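Local coordinates for protein translation initiation factor eIF2B, subunit delta (Archaeoglobus fulgidus, PDB 1T5O) that probably catalyses the interconversion of 5-methylthioribose 1-phosphate and 5-methylthioribulose 1-phosphate, an isomerisation step in methionine biosynthesis, at residues A[219-224]-A[252-257]; A[150-155]-A[181-186]; A[142-147]-A[226-231]; A[186-191]-A[212-217]; A[165-170]-A[262-267]. All blocks are in the same frame, centred on the assembly; numbering follows the deposited sequence.

Contact 1 (A[219-224]-A[252-257])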
# COMPACT_ATOMS: atom_id res chain seq x y z
N ILE A 219 -0.11 -1.93 -12.71
CA ILE A 219 -0.81 -2.83 -13.60
C ILE A 219 -2.04 -2.22 -14.28
O ILE A 219 -2.31 -2.50 -15.47
CB ILE A 219 -1.15 -4.17 -12.89
CG1 ILE A 219 -1.49 -5.25 -13.95
CG2 ILE A 219 -2.33 -3.99 -11.88
CD1 ILE A 219 -1.74 -6.64 -13.32
N VAL A 220 -2.77 -1.35 -13.57
CA VAL A 220 -3.96 -0.78 -14.21
C VAL A 220 -3.59 0.11 -15.39
O VAL A 220 -4.30 0.12 -16.41
CB VAL A 220 -4.93 -0.02 -13.20
CG1 VAL A 220 -5.53 -1.02 -12.20
CG2 VAL A 220 -4.20 1.11 -12.46
N MET A 221 -2.49 0.85 -15.29
CA MET A 221 -2.08 1.68 -16.42
C MET A 221 -1.47 0.82 -17.49
O MET A 221 -1.65 1.08 -18.68
CB MET A 221 -1.11 2.77 -15.98
CG MET A 221 -1.82 3.79 -15.11
SD MET A 221 -0.77 5.15 -14.58
CE MET A 221 -1.81 5.94 -13.34
N GLN A 222 -0.77 -0.22 -17.07
CA GLN A 222 -0.14 -1.14 -17.98
C GLN A 222 -1.25 -1.77 -18.84
O GLN A 222 -1.08 -1.99 -20.04
CB GLN A 222 0.61 -2.18 -17.14
CG GLN A 222 1.51 -3.11 -17.85
CD GLN A 222 2.12 -4.11 -16.89
OE1 GLN A 222 1.40 -4.71 -16.08
NE2 GLN A 222 3.42 -4.28 -16.96
N LYS A 223 -2.40 -2.04 -18.23
CA LYS A 223 -3.51 -2.64 -18.96
C LYS A 223 -4.41 -1.64 -19.66
O LYS A 223 -5.41 -2.03 -20.25
CB LYS A 223 -4.37 -3.51 -18.02
CG LYS A 223 -3.65 -4.79 -17.60
CD LYS A 223 -4.48 -5.64 -16.68
CE LYS A 223 -4.36 -7.10 -17.12
NZ LYS A 223 -2.93 -7.58 -17.26
N GLY A 224 -4.10 -0.36 -19.58
CA GLY A 224 -4.93 0.63 -20.25
C GLY A 224 -6.30 0.84 -19.64
O GLY A 224 -7.24 1.24 -20.34
N VAL A 252 4.58 9.19 -11.30
CA VAL A 252 5.69 8.65 -12.09
C VAL A 252 5.16 7.60 -13.07
O VAL A 252 5.55 7.59 -14.23
CB VAL A 252 6.77 8.01 -11.16
CG1 VAL A 252 7.83 7.23 -12.00
CG2 VAL A 252 7.49 9.12 -10.39
N VAL A 253 4.26 6.73 -12.60
CA VAL A 253 3.70 5.69 -13.45
C VAL A 253 2.85 6.34 -14.56
O VAL A 253 2.97 5.98 -15.73
CB VAL A 253 2.85 4.71 -12.59
CG1 VAL A 253 2.26 3.59 -13.48
CG2 VAL A 253 3.74 4.08 -11.52
N ALA A 254 2.04 7.33 -14.19
CA ALA A 254 1.22 8.01 -15.18
C ALA A 254 2.08 8.69 -16.25
O ALA A 254 1.78 8.62 -17.43
CB ALA A 254 0.30 9.05 -14.49
N LYS A 255 3.14 9.36 -15.83
CA LYS A 255 4.04 10.04 -16.77
C LYS A 255 4.64 9.03 -17.77
O LYS A 255 4.64 9.24 -18.98
CB LYS A 255 5.14 10.77 -15.98
CG LYS A 255 6.27 11.34 -16.82
CD LYS A 255 5.72 12.05 -18.05
CE LYS A 255 5.00 13.31 -17.67
NZ LYS A 255 6.01 14.36 -17.50
N HIS A 256 5.11 7.90 -17.26
CA HIS A 256 5.69 6.87 -18.12
C HIS A 256 4.69 6.33 -19.14
O HIS A 256 5.06 5.94 -20.25
CB HIS A 256 6.21 5.70 -17.29
CG HIS A 256 6.92 4.68 -18.12
ND1 HIS A 256 8.20 4.88 -18.60
CD2 HIS A 256 6.50 3.51 -18.66
CE1 HIS A 256 8.53 3.89 -19.40
NE2 HIS A 256 7.52 3.04 -19.46
N HIS A 257 3.42 6.27 -18.74
CA HIS A 257 2.34 5.78 -19.59
C HIS A 257 1.59 6.86 -20.36
O HIS A 257 0.57 6.57 -20.99
CB HIS A 257 1.35 4.96 -18.76
CG HIS A 257 1.86 3.59 -18.45
ND1 HIS A 257 2.55 3.29 -17.30
CD2 HIS A 257 1.90 2.47 -19.21
CE1 HIS A 257 3.00 2.05 -17.36
NE2 HIS A 257 2.63 1.53 -18.52

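Contact 2 (A[150-155]-A[181-186])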
# COMPACT_ATOMS: atom_id res chain seq x y z
N VAL A 150 -11.41 7.47 -14.37
CA VAL A 150 -10.51 8.32 -13.61
C VAL A 150 -9.89 7.64 -12.38
O VAL A 150 -10.60 7.13 -11.54
CB VAL A 150 -11.24 9.62 -13.13
CG1 VAL A 150 -10.30 10.48 -12.26
CG2 VAL A 150 -11.72 10.44 -14.34
N LEU A 151 -8.56 7.61 -12.31
CA LEU A 151 -7.88 7.04 -11.14
C LEU A 151 -7.66 8.21 -10.17
O LEU A 151 -7.29 9.30 -10.58
CB LEU A 151 -6.54 6.42 -11.52
CG LEU A 151 -5.71 5.77 -10.40
CD1 LEU A 151 -6.62 5.27 -9.32
CD2 LEU A 151 -4.90 4.59 -10.92
N THR A 152 -7.95 8.01 -8.89
CA THR A 152 -7.73 9.08 -7.96
C THR A 152 -6.93 8.55 -6.78
O THR A 152 -6.66 7.34 -6.70
CB THR A 152 -9.08 9.72 -7.50
OG1 THR A 152 -8.80 10.95 -6.81
CG2 THR A 152 -9.90 8.74 -6.61
N TYR A 153 -6.52 9.44 -5.87
CA TYR A 153 -5.71 9.03 -4.73
C TYR A 153 -6.18 9.79 -3.51
O TYR A 153 -6.64 10.93 -3.61
CB TYR A 153 -4.23 9.36 -4.99
CG TYR A 153 -3.30 8.44 -4.26
CD1 TYR A 153 -3.11 7.14 -4.71
CD2 TYR A 153 -2.60 8.87 -3.13
CE1 TYR A 153 -2.24 6.28 -4.06
CE2 TYR A 153 -1.74 8.02 -2.47
CZ TYR A 153 -1.56 6.72 -2.94
OH TYR A 153 -0.67 5.88 -2.33
N CYS A 154 -6.05 9.16 -2.35
CA CYS A 154 -6.52 9.72 -1.09
C CYS A 154 -8.02 10.04 -1.13
O CYS A 154 -8.83 9.19 -1.56
CB CYS A 154 -5.70 10.98 -0.69
SG CYS A 154 -5.80 11.23 1.12
N ASN A 155 -8.42 11.24 -0.69
CA ASN A 155 -9.84 11.58 -0.66
C ASN A 155 -10.05 13.08 -0.79
O ASN A 155 -10.22 13.78 0.22
CB ASN A 155 -10.47 11.06 0.64
CG ASN A 155 -11.93 11.46 0.81
OD1 ASN A 155 -12.28 12.13 1.79
ND2 ASN A 155 -12.79 11.05 -0.13
N ILE A 181 -18.76 8.58 -16.23
CA ILE A 181 -17.42 8.57 -15.67
C ILE A 181 -17.34 7.48 -14.60
O ILE A 181 -18.26 7.33 -13.80
CB ILE A 181 -17.04 9.96 -15.00
CG1 ILE A 181 -17.17 11.11 -16.01
CG2 ILE A 181 -15.59 9.91 -14.44
CD1 ILE A 181 -16.21 11.02 -17.16
N ARG A 182 -16.26 6.71 -14.60
CA ARG A 182 -16.05 5.67 -13.59
C ARG A 182 -14.74 6.02 -12.88
O ARG A 182 -13.84 6.63 -13.46
CB ARG A 182 -15.92 4.30 -14.24
CG ARG A 182 -17.19 3.80 -14.92
CD ARG A 182 -16.97 2.37 -15.39
NE ARG A 182 -16.93 2.25 -16.83
CZ ARG A 182 -16.19 3.01 -17.64
NH1 ARG A 182 -15.42 3.97 -17.14
NH2 ARG A 182 -16.21 2.80 -18.95
N VAL A 183 -14.63 5.62 -11.62
CA VAL A 183 -13.42 5.95 -10.86
C VAL A 183 -12.68 4.73 -10.35
O VAL A 183 -13.31 3.74 -9.97
CB VAL A 183 -13.80 6.83 -9.64
CG1 VAL A 183 -12.58 7.06 -8.71
CG2 VAL A 183 -14.37 8.17 -10.13
N ILE A 184 -11.35 4.79 -10.38
CA ILE A 184 -10.57 3.73 -9.79
C ILE A 184 -9.91 4.44 -8.61
O ILE A 184 -9.18 5.40 -8.80
CB ILE A 184 -9.54 3.16 -10.74
CG1 ILE A 184 -10.25 2.35 -11.84
CG2 ILE A 184 -8.52 2.28 -9.95
CD1 ILE A 184 -9.32 1.82 -12.91
N ALA A 185 -10.14 3.95 -7.40
CA ALA A 185 -9.59 4.58 -6.20
C ALA A 185 -8.52 3.75 -5.50
O ALA A 185 -8.75 2.58 -5.19
CB ALA A 185 -10.73 4.87 -5.21
N CYS A 186 -7.37 4.37 -5.24
CA CYS A 186 -6.30 3.70 -4.50
C CYS A 186 -6.65 3.71 -3.02
O CYS A 186 -7.06 4.75 -2.51
CB CYS A 186 -4.98 4.43 -4.73
SG CYS A 186 -4.45 4.20 -6.42
O HOH W 1 -8.47 7.11 -3.52

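Contact 3 (A[142-147]-A[226-231])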
# COMPACT_ATOMS: atom_id res chain seq x y z
N GLU A 142 -14.44 19.95 -18.18
CA GLU A 142 -14.10 20.12 -19.59
C GLU A 142 -12.93 19.21 -20.00
O GLU A 142 -12.70 19.01 -21.21
CB GLU A 142 -13.74 21.59 -19.88
CG GLU A 142 -14.95 22.55 -19.84
CD GLU A 142 -16.11 22.05 -20.69
OE1 GLU A 142 -15.97 22.00 -21.93
OE2 GLU A 142 -17.17 21.67 -20.12
N LEU A 143 -12.20 18.68 -19.02
CA LEU A 143 -11.05 17.77 -19.27
C LEU A 143 -11.48 16.30 -19.24
O LEU A 143 -10.67 15.39 -19.42
CB LEU A 143 -9.96 17.98 -18.22
CG LEU A 143 -9.46 19.41 -18.10
CD1 LEU A 143 -8.52 19.51 -16.89
CD2 LEU A 143 -8.79 19.83 -19.37
N LEU A 144 -12.75 16.07 -18.98
CA LEU A 144 -13.24 14.72 -18.91
C LEU A 144 -14.19 14.47 -20.08
O LEU A 144 -14.98 15.35 -20.45
CB LEU A 144 -13.96 14.55 -17.56
CG LEU A 144 -13.34 13.67 -16.47
CD1 LEU A 144 -11.84 13.59 -16.58
CD2 LEU A 144 -13.81 14.17 -15.11
N GLU A 145 -14.10 13.27 -20.65
CA GLU A 145 -14.94 12.87 -21.76
C GLU A 145 -15.84 11.69 -21.37
O GLU A 145 -15.56 10.92 -20.43
CB GLU A 145 -14.07 12.49 -22.97
CG GLU A 145 -13.37 13.70 -23.68
CD GLU A 145 -12.19 14.31 -22.89
OE1 GLU A 145 -11.27 13.55 -22.55
OE2 GLU A 145 -12.17 15.53 -22.60
N ASP A 146 -16.96 11.56 -22.08
CA ASP A 146 -17.90 10.48 -21.79
C ASP A 146 -17.15 9.14 -21.86
O ASP A 146 -16.39 8.91 -22.80
CB ASP A 146 -19.05 10.53 -22.81
CG ASP A 146 -20.11 9.48 -22.56
OD1 ASP A 146 -20.58 9.33 -21.40
OD2 ASP A 146 -20.49 8.80 -23.53
N GLY A 147 -17.34 8.28 -20.86
CA GLY A 147 -16.68 6.99 -20.87
C GLY A 147 -15.33 6.94 -20.17
O GLY A 147 -14.73 5.87 -19.98
N VAL A 226 -6.95 3.08 -17.29
CA VAL A 226 -7.08 4.46 -16.84
C VAL A 226 -6.94 5.50 -17.94
O VAL A 226 -5.97 5.48 -18.70
CB VAL A 226 -6.00 4.78 -15.76
CG1 VAL A 226 -6.01 6.28 -15.38
CG2 VAL A 226 -6.23 3.90 -14.56
N ASP A 227 -7.90 6.42 -18.01
CA ASP A 227 -7.85 7.49 -19.01
C ASP A 227 -7.20 8.74 -18.43
O ASP A 227 -6.51 9.47 -19.12
CB ASP A 227 -9.26 7.84 -19.50
CG ASP A 227 -9.90 6.69 -20.24
OD1 ASP A 227 -9.39 6.33 -21.31
OD2 ASP A 227 -10.87 6.12 -19.73
N LYS A 228 -7.40 9.00 -17.15
CA LYS A 228 -6.80 10.19 -16.57
C LYS A 228 -6.67 10.00 -15.08
O LYS A 228 -7.34 9.18 -14.48
CB LYS A 228 -7.68 11.44 -16.80
CG LYS A 228 -8.68 11.41 -17.96
CD LYS A 228 -8.45 12.64 -18.83
CE LYS A 228 -9.62 12.96 -19.72
NZ LYS A 228 -9.57 12.23 -20.96
N VAL A 229 -5.78 10.79 -14.49
CA VAL A 229 -5.59 10.77 -13.06
C VAL A 229 -5.98 12.15 -12.55
O VAL A 229 -5.62 13.15 -13.16
CB VAL A 229 -4.09 10.55 -12.67
CG1 VAL A 229 -3.96 10.57 -11.16
CG2 VAL A 229 -3.57 9.21 -13.22
N ILE A 230 -6.73 12.22 -11.46
CA ILE A 230 -7.05 13.52 -10.86
C ILE A 230 -6.88 13.38 -9.34
O ILE A 230 -7.50 12.53 -8.71
CB ILE A 230 -8.51 14.04 -11.13
CG1 ILE A 230 -8.83 14.04 -12.63
CG2 ILE A 230 -8.63 15.49 -10.62
CD1 ILE A 230 -10.28 14.56 -12.97
N VAL A 231 -6.00 14.20 -8.78
CA VAL A 231 -5.76 14.17 -7.35
C VAL A 231 -5.92 15.59 -6.80
O VAL A 231 -6.05 16.56 -7.56
CB VAL A 231 -4.32 13.67 -6.99
CG1 VAL A 231 -4.15 12.22 -7.45
CG2 VAL A 231 -3.27 14.59 -7.62

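Contact 4 (A[186-191]-A[212-217])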
# COMPACT_ATOMS: atom_id res chain seq x y z
N CYS A 186 -7.37 4.37 -5.24
CA CYS A 186 -6.30 3.70 -4.50
C CYS A 186 -6.65 3.71 -3.02
O CYS A 186 -7.06 4.75 -2.51
CB CYS A 186 -4.98 4.43 -4.73
SG CYS A 186 -4.45 4.20 -6.42
N GLU A 187 -6.46 2.58 -2.33
CA GLU A 187 -6.85 2.50 -0.92
C GLU A 187 -6.18 3.58 -0.09
O GLU A 187 -6.76 4.05 0.87
CB GLU A 187 -6.57 1.10 -0.34
CG GLU A 187 -5.12 0.83 -0.00
CD GLU A 187 -4.91 -0.54 0.65
OE1 GLU A 187 -5.81 -1.02 1.39
OE2 GLU A 187 -3.82 -1.13 0.45
N THR A 188 -4.98 3.98 -0.50
CA THR A 188 -4.20 5.03 0.15
C THR A 188 -3.69 4.69 1.56
O THR A 188 -4.22 5.17 2.57
CB THR A 188 -5.01 6.39 0.20
OG1 THR A 188 -5.53 6.67 -1.11
CG2 THR A 188 -4.10 7.56 0.65
N ARG A 189 -2.66 3.86 1.63
CA ARG A 189 -2.07 3.49 2.92
C ARG A 189 -1.32 4.70 3.51
O ARG A 189 -1.01 5.63 2.79
CB ARG A 189 -1.12 2.31 2.71
CG ARG A 189 -1.87 1.02 2.36
CD ARG A 189 -2.59 0.52 3.57
NE ARG A 189 -1.62 0.08 4.58
CZ ARG A 189 -1.90 -0.10 5.87
NH1 ARG A 189 -3.13 0.12 6.32
NH2 ARG A 189 -0.95 -0.51 6.70
N PRO A 190 -1.07 4.72 4.83
CA PRO A 190 -1.44 3.69 5.81
C PRO A 190 -2.78 3.95 6.53
O PRO A 190 -3.19 3.15 7.36
CB PRO A 190 -0.27 3.71 6.78
CG PRO A 190 -0.01 5.18 6.90
CD PRO A 190 -0.06 5.63 5.42
N LEU A 191 -3.44 5.07 6.23
CA LEU A 191 -4.71 5.39 6.89
C LEU A 191 -5.95 5.03 6.11
O LEU A 191 -7.06 5.19 6.61
CB LEU A 191 -4.75 6.89 7.25
CG LEU A 191 -4.70 7.23 8.75
CD1 LEU A 191 -3.78 6.27 9.49
CD2 LEU A 191 -4.25 8.68 8.94
N ILE A 212 -8.56 -0.50 -5.43
CA ILE A 212 -7.32 -1.24 -5.71
C ILE A 212 -6.32 -0.82 -4.68
O ILE A 212 -6.54 0.18 -3.99
CB ILE A 212 -6.68 -0.89 -7.08
CG1 ILE A 212 -6.35 0.62 -7.17
CG2 ILE A 212 -7.60 -1.28 -8.19
CD1 ILE A 212 -5.51 0.97 -8.44
N THR A 213 -5.24 -1.58 -4.55
CA THR A 213 -4.18 -1.22 -3.63
C THR A 213 -3.39 -0.08 -4.34
O THR A 213 -3.51 0.11 -5.56
CB THR A 213 -3.29 -2.46 -3.37
OG1 THR A 213 -2.47 -2.24 -2.24
CG2 THR A 213 -2.44 -2.74 -4.54
N ASP A 214 -2.60 0.69 -3.59
CA ASP A 214 -1.80 1.76 -4.20
C ASP A 214 -0.79 1.22 -5.21
O ASP A 214 -0.55 1.81 -6.27
CB ASP A 214 -1.05 2.57 -3.12
CG ASP A 214 -1.96 3.03 -2.01
OD1 ASP A 214 -3.10 3.41 -2.34
OD2 ASP A 214 -1.55 3.02 -0.83
N SER A 215 -0.22 0.07 -4.87
CA SER A 215 0.77 -0.58 -5.70
C SER A 215 0.19 -1.05 -7.04
O SER A 215 0.95 -1.31 -7.99
CB SER A 215 1.36 -1.79 -4.97
OG SER A 215 0.39 -2.84 -4.94
N MET A 216 -1.13 -1.19 -7.12
CA MET A 216 -1.76 -1.65 -8.37
C MET A 216 -1.84 -0.55 -9.41
O MET A 216 -2.34 -0.78 -10.51
CB MET A 216 -3.17 -2.21 -8.11
CG MET A 216 -3.18 -3.62 -7.57
SD MET A 216 -4.74 -4.05 -6.75
CE MET A 216 -4.26 -5.47 -5.79
N VAL A 217 -1.37 0.64 -9.09
CA VAL A 217 -1.41 1.72 -10.06
C VAL A 217 -0.62 1.29 -11.31
O VAL A 217 -0.96 1.67 -12.41
CB VAL A 217 -0.79 3.03 -9.50
CG1 VAL A 217 -0.86 4.14 -10.54
CG2 VAL A 217 -1.58 3.46 -8.25
O HOH W 2 -2.05 0.19 -0.67

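Contact 5 (A[165-170]-A[262-267])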
# COMPACT_ATOMS: atom_id res chain seq x y z
N GLY A 165 -16.39 18.74 -3.34
CA GLY A 165 -15.03 18.25 -3.43
C GLY A 165 -14.15 18.96 -4.45
O GLY A 165 -14.62 19.76 -5.25
N THR A 166 -12.85 18.66 -4.43
CA THR A 166 -11.96 19.26 -5.42
C THR A 166 -11.77 18.25 -6.56
O THR A 166 -12.44 18.36 -7.58
CB THR A 166 -10.61 19.63 -4.78
OG1 THR A 166 -10.08 18.48 -4.12
CG2 THR A 166 -10.81 20.75 -3.77
N ALA A 167 -10.89 17.26 -6.41
CA ALA A 167 -10.70 16.27 -7.48
C ALA A 167 -11.98 15.47 -7.81
O ALA A 167 -12.30 15.23 -8.98
CB ALA A 167 -9.55 15.29 -7.10
N LEU A 168 -12.69 15.04 -6.78
CA LEU A 168 -13.94 14.30 -6.96
C LEU A 168 -15.07 15.28 -7.35
O LEU A 168 -16.11 14.87 -7.86
CB LEU A 168 -14.29 13.50 -5.67
CG LEU A 168 -13.20 12.46 -5.28
CD1 LEU A 168 -13.71 11.59 -4.11
CD2 LEU A 168 -12.86 11.55 -6.50
N GLY A 169 -14.84 16.57 -7.11
CA GLY A 169 -15.81 17.58 -7.50
C GLY A 169 -15.78 17.68 -9.02
O GLY A 169 -16.80 17.97 -9.66
N VAL A 170 -14.60 17.44 -9.61
CA VAL A 170 -14.45 17.48 -11.07
C VAL A 170 -15.20 16.30 -11.68
O VAL A 170 -15.82 16.40 -12.75
CB VAL A 170 -12.95 17.40 -11.47
CG1 VAL A 170 -12.82 17.13 -12.98
CG2 VAL A 170 -12.23 18.72 -11.10
N TYR A 262 -3.84 15.28 -13.42
CA TYR A 262 -4.36 16.58 -13.01
C TYR A 262 -4.39 16.75 -11.50
O TYR A 262 -4.62 15.80 -10.77
CB TYR A 262 -5.79 16.76 -13.56
CG TYR A 262 -5.84 16.73 -15.06
CD1 TYR A 262 -5.15 17.68 -15.82
CD2 TYR A 262 -6.59 15.74 -15.74
CE1 TYR A 262 -5.19 17.65 -17.20
CE2 TYR A 262 -6.63 15.69 -17.14
CZ TYR A 262 -5.94 16.65 -17.86
OH TYR A 262 -6.00 16.64 -19.22
N VAL A 263 -4.14 17.98 -11.06
CA VAL A 263 -4.21 18.29 -9.64
C VAL A 263 -5.31 19.36 -9.49
O VAL A 263 -5.24 20.44 -10.10
CB VAL A 263 -2.87 18.86 -9.08
CG1 VAL A 263 -3.09 19.29 -7.65
CG2 VAL A 263 -1.76 17.79 -9.15
N ALA A 264 -6.33 19.06 -8.71
CA ALA A 264 -7.42 20.01 -8.52
C ALA A 264 -7.21 20.71 -7.18
O ALA A 264 -7.17 20.05 -6.13
CB ALA A 264 -8.78 19.25 -8.53
N ALA A 265 -7.05 22.03 -7.19
CA ALA A 265 -6.87 22.77 -5.92
C ALA A 265 -7.18 24.22 -6.11
O ALA A 265 -6.83 24.80 -7.12
CB ALA A 265 -5.44 22.63 -5.42
N PRO A 266 -7.81 24.85 -5.10
CA PRO A 266 -8.15 26.27 -5.19
C PRO A 266 -6.94 27.16 -5.00
O PRO A 266 -5.89 26.72 -4.55
CB PRO A 266 -9.19 26.46 -4.07
CG PRO A 266 -8.69 25.55 -3.01
CD PRO A 266 -8.25 24.29 -3.80
N LYS A 267 -7.10 28.43 -5.39
CA LYS A 267 -6.02 29.41 -5.29
C LYS A 267 -5.36 29.41 -3.91
O LYS A 267 -4.13 29.50 -3.80
CB LYS A 267 -6.58 30.82 -5.60
CG LYS A 267 -5.55 31.96 -5.46
CD LYS A 267 -6.14 33.29 -5.98
CE LYS A 267 -5.17 34.44 -5.76
NZ LYS A 267 -5.72 35.69 -6.37

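Contact 1 (A[219-224]-A[252-257])
Val-253 O is gripped twice by His-257, whose ring Met-221 CB touches from the other helix: ND1 of His-257 donates to Val-253 O at 3.1 Å, with an N-H...O angle of 151°, and the backbone N of His-257 donates as well. The ND1 bond lies near the plane of the imidazole but comes in above the plane of the carbonyl. With CG beside its own backbone N (chi1 -77°), the ring folds back against the last turn of helix 247-256, and the bond fixes its rotation. One face is thereby presented to the end of helix 217-222. Met-221 CB sits over that face in a CH-pi contact, 4.1 Å from the centroid of the His-257 ring, and Gln-222 N lies over the same face, also toward the rim. Beyond CB the Met-221 chain runs out extended toward helix 247-256. Its SD rests 3.6 Å from Val-253 CG1 and close to the backbone of Ala-254, while CE reaches Ala-254 CB at 3.9 Å. Helix 217-222 closes just after this point with a Schellman motif, Gly-224 taking the positive phi. Met-221 and Ala-254 also rest on Val-229 of strand 228-231, and Tyr-248 of the second subunit packs against Gln-222 and His-257. Between the two segments the contact is apolar and CH-pi, while ND1 is spent as a donor on its own helix.

Contact 2 (A[150-155]-A[181-186])
Val-150 N and Val-150 O make the two short bonds of this contact: Val-150 N donates to Arg-182 O at 2.7 Å, almost straight along the C=O axis, and Val-150 O accepts from Ile-184 N at 2.7 Å, tilted from the carbonyl plane. Val-183 CA adds a CA-H...O contact to the same Val-150 O. Around this tight end, Val-150 CG2 meets Ile-181 CG2 at 3.9 Å, the two side chains crossing obliquely, and Thr-152 CG2 lies 3.8 Å from Val-183 CG1. Thr-152 OG1 stands opposite the backbone N (chi1 -168°) and bonds to Ile-230 O, which leaves CG2 to face Val-183. These are neighbouring parallel strands of a Rossmann-like sheet, joined by a beta-alpha-beta crossover through helix 167-176, which lies over the face carrying Val-150, Thr-152 and Val-183. Leu-151 and Ile-184 share the other face. Toward the C-terminal ends the pairing slackens: the bond from Cys-186 N to Thr-152 O is weak at 3.4 Å. Here Cys-186 SG lies at the edge of the Tyr-153 ring, 4.8 Å from its centroid. Past the last bridge the strands part enough to admit a water, which donates to Cys-154 O and to Cys-186 O at 2.9 Å each. Cys-154, predicted to stabilise the transition state, stands at this looser end, beside the water, its N held by Thr-188 OG1.

Contact 3 (A[142-147]-A[226-231])
Lys-228 reaches across from strand 228-231 to Leu-144 and Glu-145, and its side chain traces the contact. CB leaves the strand toward the 142-147 loop, and CG comes 4.1 Å from Leu-144 CD1. CD runs past Leu-144 CD1, the lysine and leucine side chains lying antiparallel to one another. CE follows along the same leucine, though its exact place is doubtful because it crowds the Leu-143 carbonyl. A bend at the last torsion (chi4 -85°) then turns the ammonium off the line of the chain, and NZ ends 2.7 Å from Glu-145 OE1 in a salt bridge, met nearly along the C-O axis. Glu-145 crosses the lysine at about a right angle, its own chain bent at chi2 (74°) so that the carboxylate swings back to the amine. Asp-148 OD1 makes a second salt bridge with NZ and also accepts from Glu-145 N, so that one aspartate orients both partners. The 142-147 loop leads from the long helix 111-141 into strand 149-152 of the Rossmann-like sheet, where strand 228-231 is its parallel neighbour; the contact therefore ties the entrance of one strand to the side chains of the next. On the inner side of the lysine the chemistry becomes apolar. Leu-144 and Ile-230 meet tip to tip, CD1 of Leu-144 standing 4.1 Å from CD1 of Ile-230 and CD2 of Leu-144 about as far from it. Val-170 and Ala-174 of helix 167-176 pack against Leu-144, while Val-170 and Ala-167 touch Ile-230.

Contact 4 (A[186-191]-A[212-217])
The Asp-214 carboxylate presents its two oxygens to successive backbone N-H groups: Thr-188 N lies 2.7 Å from Asp-214 OD1 and Arg-189 N 2.8 Å from Asp-214 OD2, each oxygen using its syn lone pair. The Glu-187 carboxylate stands 62° from the plane of Asp-214, its side chain crossing that of the aspartate, and the Arg-189 guanidinium carries Pro-190 CB over the centre of one face. Two loops at the C-terminal ends of parallel strands 182-186 and 208-212 in the Rossmann-like sheet are joined this way. The Arg-189 N bond is nearly straight at 172°, the Thr-188 bond more bent. Two main-chain donors should stabilise Asp-214 as an anion, and a bridging water adds to the network: it donates to Glu-187 OE2 and, weakly, to Asp-214 OD2, and accepts from Asp-214 N. The charged ends of Glu-187 and Arg-189 are turned to the dimer interface, where Glu-187 pairs with Arg-189 of the second subunit and Arg-189 with Glu-187 of the second subunit. Strand-like pairing survives at the start, with Glu-187 N donating to Ile-212 O at 2.9 Å. Thr-188, close to Gln-193 and Lys-244 of the predicted substrate site, donates through OG1 to Cys-186 O, so the anchored loop probably helps shape that site. On the apolar side, Cys-186 SG lies 4.0 Å from Ile-212 CD1.

Contact 5 (A[165-170]-A[262-267])
This is a small van der Waals contact in the buried interior, made without hydrogen bonds between the segments, where the start of helix 167-176 rests on the C-terminal end of strand 261-264 in the Rossmann-like sheet. Ala-264 is its centre. The methyl points at the first turn of the helix and comes 3.6 Å from Ala-167 N, near enough to touch the backbone itself, and 3.7 Å from Thr-166 C. Side chains stand a little further back: Ala-167 CB and Val-170 CG2 each lie 4.3 Å from Ala-264 CB, one turn of helix framing the methyl. With so small a residue on the strand the backbones approach closely, the CA atoms of Ala-167 and Ala-264 being 5.1 Å apart. Thr-166 occupies the N-cap position without making a capping bond through its side chain. Its OG1 lies between the backbone N and the carbonyl carbon (chi1 53°), which leaves CG2 beside the backbone N and directed at Pro-266, where it lies 4.4 Å from CD. Thr-166 CB, meanwhile, stands near the carbonyl oxygen of Ala-264. The first turn is held by its own backbone, Val-170 N donating to Thr-166 O. Met-136 of helix 111-141 touches Thr-166, Ala-264 and Pro-266 together. Ala-167 and Val-170 continue onto Ile-230 of the adjoining strand 228-231, and Val-170 also meets Ile-321 of strand 319-322, so the helix start spans three neighbouring strands.

Contacts 2, 3 and 5 share the parallel part of one mixed sheet: 2 pairs two of its strands through the backbone, whereas 3 and 5 lay a loop and a helix start against side chains of the strands that follow. Contact 5 is the most central, plain van der Waals packing; contact 3 runs from a buried leucine-isoleucine pair out to a salt bridge at the surface. Contact 4 continues from contact 2 through Cys-186, exchanging strand pairing for a carboxylate gripped by a loop, beside the predicted substrate site. Contact 1 lies farthest from the chain's centre, yet is buried; on the sheet's other face from helix 167-176, it touches contacts 2, 3 and 4 and, like contact 4, adjoins the second subunit.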